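PDB 5U1T: separin from Saccharomyces cerevisiae, which cleaves the MCD1/SCC1 subunit of cohesin at the onset of anaphase as a caspase-like cysteine protease, and is held inactive by securin for most of the cell cycle. Local coordinates for residues N289-S294 / V327-T332. Sequence-based numbering, arbitrary orientation.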
loop_
_atom_site.group_PDB
_atom_site.type_symbol
_atom_site.label_atom_id
_atom_site.label_comp_id
_atom_site.label_asym_id
_atom_site.label_seq_id
_atom_site.Cartn_x
_atom_site.Cartn_y
_atom_site.Cartn_z
ATOM N N ASN A 289 -20.339 -11.489 70.469
ATOM C CA ASN A 289 -19.803 -10.625 69.433
ATOM C C ASN A 289 -20.399 -9.234 69.469
ATOM O O ASN A 289 -20.794 -8.705 68.452
ATOM C CB ASN A 289 -19.970 -11.229 68.031
ATOM C CG ASN A 289 -18.975 -12.295 67.741
ATOM O OD1 ASN A 289 -19.212 -13.159 66.919
ATOM N ND2 ASN A 289 -17.855 -12.245 68.418
ATOM N N ARG A 290 -20.464 -8.632 70.641
ATOM C CA ARG A 290 -20.977 -7.279 70.735
ATOM C C ARG A 290 -20.465 -6.583 71.960
ATOM O O ARG A 290 -19.528 -7.027 72.597
ATOM C CB ARG A 290 -22.499 -7.244 70.747
ATOM C CG ARG A 290 -23.137 -8.363 71.518
ATOM C CD ARG A 290 -24.642 -8.358 71.356
ATOM N NE ARG A 290 -25.199 -9.708 71.393
ATOM C CZ ARG A 290 -26.099 -10.125 72.275
ATOM N NH1 ARG A 290 -26.552 -9.304 73.204
ATOM N NH2 ARG A 290 -26.544 -11.366 72.232
ATOM N N LEU A 291 -21.087 -5.458 72.257
ATOM C CA LEU A 291 -20.774 -4.680 73.437
ATOM C C LEU A 291 -21.666 -5.154 74.574
ATOM O O LEU A 291 -22.757 -5.678 74.348
ATOM C CB LEU A 291 -20.984 -3.208 73.157
ATOM C CG LEU A 291 -19.922 -2.701 72.203
ATOM C CD1 LEU A 291 -19.773 -1.199 72.277
ATOM C CD2 LEU A 291 -18.605 -3.382 72.506
ATOM N N LEU A 292 -21.243 -4.938 75.807
ATOM C CA LEU A 292 -22.043 -5.472 76.900
ATOM C C LEU A 292 -23.415 -4.800 76.954
ATOM O O LEU A 292 -24.403 -5.413 77.367
ATOM C CB LEU A 292 -21.302 -5.311 78.226
ATOM C CG LEU A 292 -19.996 -6.106 78.247
ATOM C CD1 LEU A 292 -18.981 -5.500 79.211
ATOM C CD2 LEU A 292 -20.280 -7.561 78.580
ATOM N N TRP A 293 -23.476 -3.551 76.501
ATOM C CA TRP A 293 -24.705 -2.775 76.587
ATOM C C TRP A 293 -25.300 -2.447 75.224
ATOM O O TRP A 293 -24.587 -2.064 74.295
ATOM C CB TRP A 293 -24.458 -1.474 77.352
ATOM C CG TRP A 293 -23.276 -1.538 78.266
ATOM C CD1 TRP A 293 -23.287 -1.777 79.614
ATOM C CD2 TRP A 293 -21.898 -1.368 77.899
ATOM N NE1 TRP A 293 -22.002 -1.759 80.106
ATOM C CE2 TRP A 293 -21.132 -1.513 79.073
ATOM C CE3 TRP A 293 -21.240 -1.108 76.693
ATOM C CZ2 TRP A 293 -19.736 -1.404 79.074
ATOM C CZ3 TRP A 293 -19.853 -1.004 76.698
ATOM C CH2 TRP A 293 -19.120 -1.152 77.880
ATOM N N SER A 294 -26.612 -2.609 75.111
ATOM C CA SER A 294 -27.346 -2.070 73.980
ATOM C C SER A 294 -27.854 -0.700 74.380
ATOM O O SER A 294 -27.868 -0.366 75.572
ATOM C CB SER A 294 -28.495 -2.983 73.585
ATOM O OG SER A 294 -28.044 -4.318 73.517
ATOM N N VAL A 327 -14.473 -6.716 66.246
ATOM C CA VAL A 327 -15.689 -7.321 65.712
ATOM C C VAL A 327 -16.870 -7.032 66.631
ATOM O O VAL A 327 -17.960 -6.683 66.172
ATOM C CB VAL A 327 -15.550 -8.843 65.552
ATOM C CG1 VAL A 327 -16.857 -9.434 65.075
ATOM C CG2 VAL A 327 -14.420 -9.192 64.604
ATOM N N CYS A 328 -16.636 -7.181 67.932
ATOM C CA CYS A 328 -17.654 -6.917 68.946
ATOM C C CYS A 328 -18.174 -5.487 68.875
ATOM O O CYS A 328 -19.381 -5.242 68.905
ATOM C CB CYS A 328 -17.100 -7.184 70.356
ATOM S SG CYS A 328 -16.841 -8.937 70.784
ATOM N N LEU A 329 -17.250 -4.542 68.790
ATOM C CA LEU A 329 -17.616 -3.135 68.786
ATOM C C LEU A 329 -18.425 -2.767 67.548
ATOM O O LEU A 329 -19.470 -2.127 67.657
ATOM C CB LEU A 329 -16.354 -2.275 68.904
ATOM C CG LEU A 329 -16.381 -0.749 68.862
ATOM C CD1 LEU A 329 -17.168 -0.192 70.029
ATOM C CD2 LEU A 329 -14.960 -0.205 68.848
ATOM N N TRP A 330 -17.962 -3.193 66.376
ATOM C CA TRP A 330 -18.593 -2.752 65.141
ATOM C C TRP A 330 -19.880 -3.503 64.858
ATOM O O TRP A 330 -20.727 -3.026 64.099
ATOM C CB TRP A 330 -17.621 -2.877 63.968
ATOM C CG TRP A 330 -16.651 -1.761 63.977
ATOM C CD1 TRP A 330 -15.360 -1.800 64.409
ATOM C CD2 TRP A 330 -16.908 -0.410 63.588
ATOM N NE1 TRP A 330 -14.785 -0.557 64.295
ATOM C CE2 TRP A 330 -15.716 0.316 63.794
ATOM C CE3 TRP A 330 -18.025 0.257 63.071
ATOM C CZ2 TRP A 330 -15.608 1.683 63.501
ATOM C CZ3 TRP A 330 -17.915 1.617 62.775
ATOM C CH2 TRP A 330 -16.716 2.313 62.996
ATOM N N SER A 331 -20.044 -4.665 65.480
ATOM C CA SER A 331 -21.293 -5.384 65.342
ATOM C C SER A 331 -22.381 -4.641 66.106
ATOM O O SER A 331 -23.521 -4.570 65.655
ATOM C CB SER A 331 -21.160 -6.819 65.836
ATOM O OG SER A 331 -20.016 -7.441 65.287
ATOM N N THR A 332 -22.028 -4.066 67.255
ATOM C CA THR A 332 -23.009 -3.312 68.031
ATOM C C THR A 332 -23.369 -2.015 67.306
ATOM O O THR A 332 -24.495 -1.537 67.419
ATOM C CB THR A 332 -22.511 -2.977 69.465
ATOM O OG1 THR A 332 -21.981 -4.153 70.082
ATOM C CG2 THR A 332 -23.657 -2.441 70.329
#
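In the helical part of separase, away from the probable catalytic cysteine, the loop between helices 264-274 and 298-313 lays Arg290 and Leu291 along one side of helix 319-336, against Cys328 and Thr332. Thr332 OG1 links the two segments: it accepts the backbone N-H of Leu291 in a bent bond (N to OG1 2.7 Å, 139° at the hydrogen) and donates to Cys328 O one turn back, 3.1 Å away. The hydroxyl reaches both because chi1 of -48° sets OG1 beside the backbone N of Thr332, leaving CG2 to face Leu291 CB. Cys328 O also receives a CA-H...O contact from Arg290 CA at 3.2 Å, whereas the Arg290 side chain leaves the helix beyond CB. On one flank Leu291 CD1 meets Leu329 CD1 at 3.6 Å, and Cys284 and Ile296 add to the apolar surroundings of Leu291. On the other, Asn289 O lies 3.2 Å from Ser331 CB. A valine in place of Thr332 would probably leave the Leu291 N-H without its acceptor and let the loop shift on the helix. The loop is thus fastened through its backbone to one threonine hydroxyl, with Leu291 and Leu329 in apolar contact beside it.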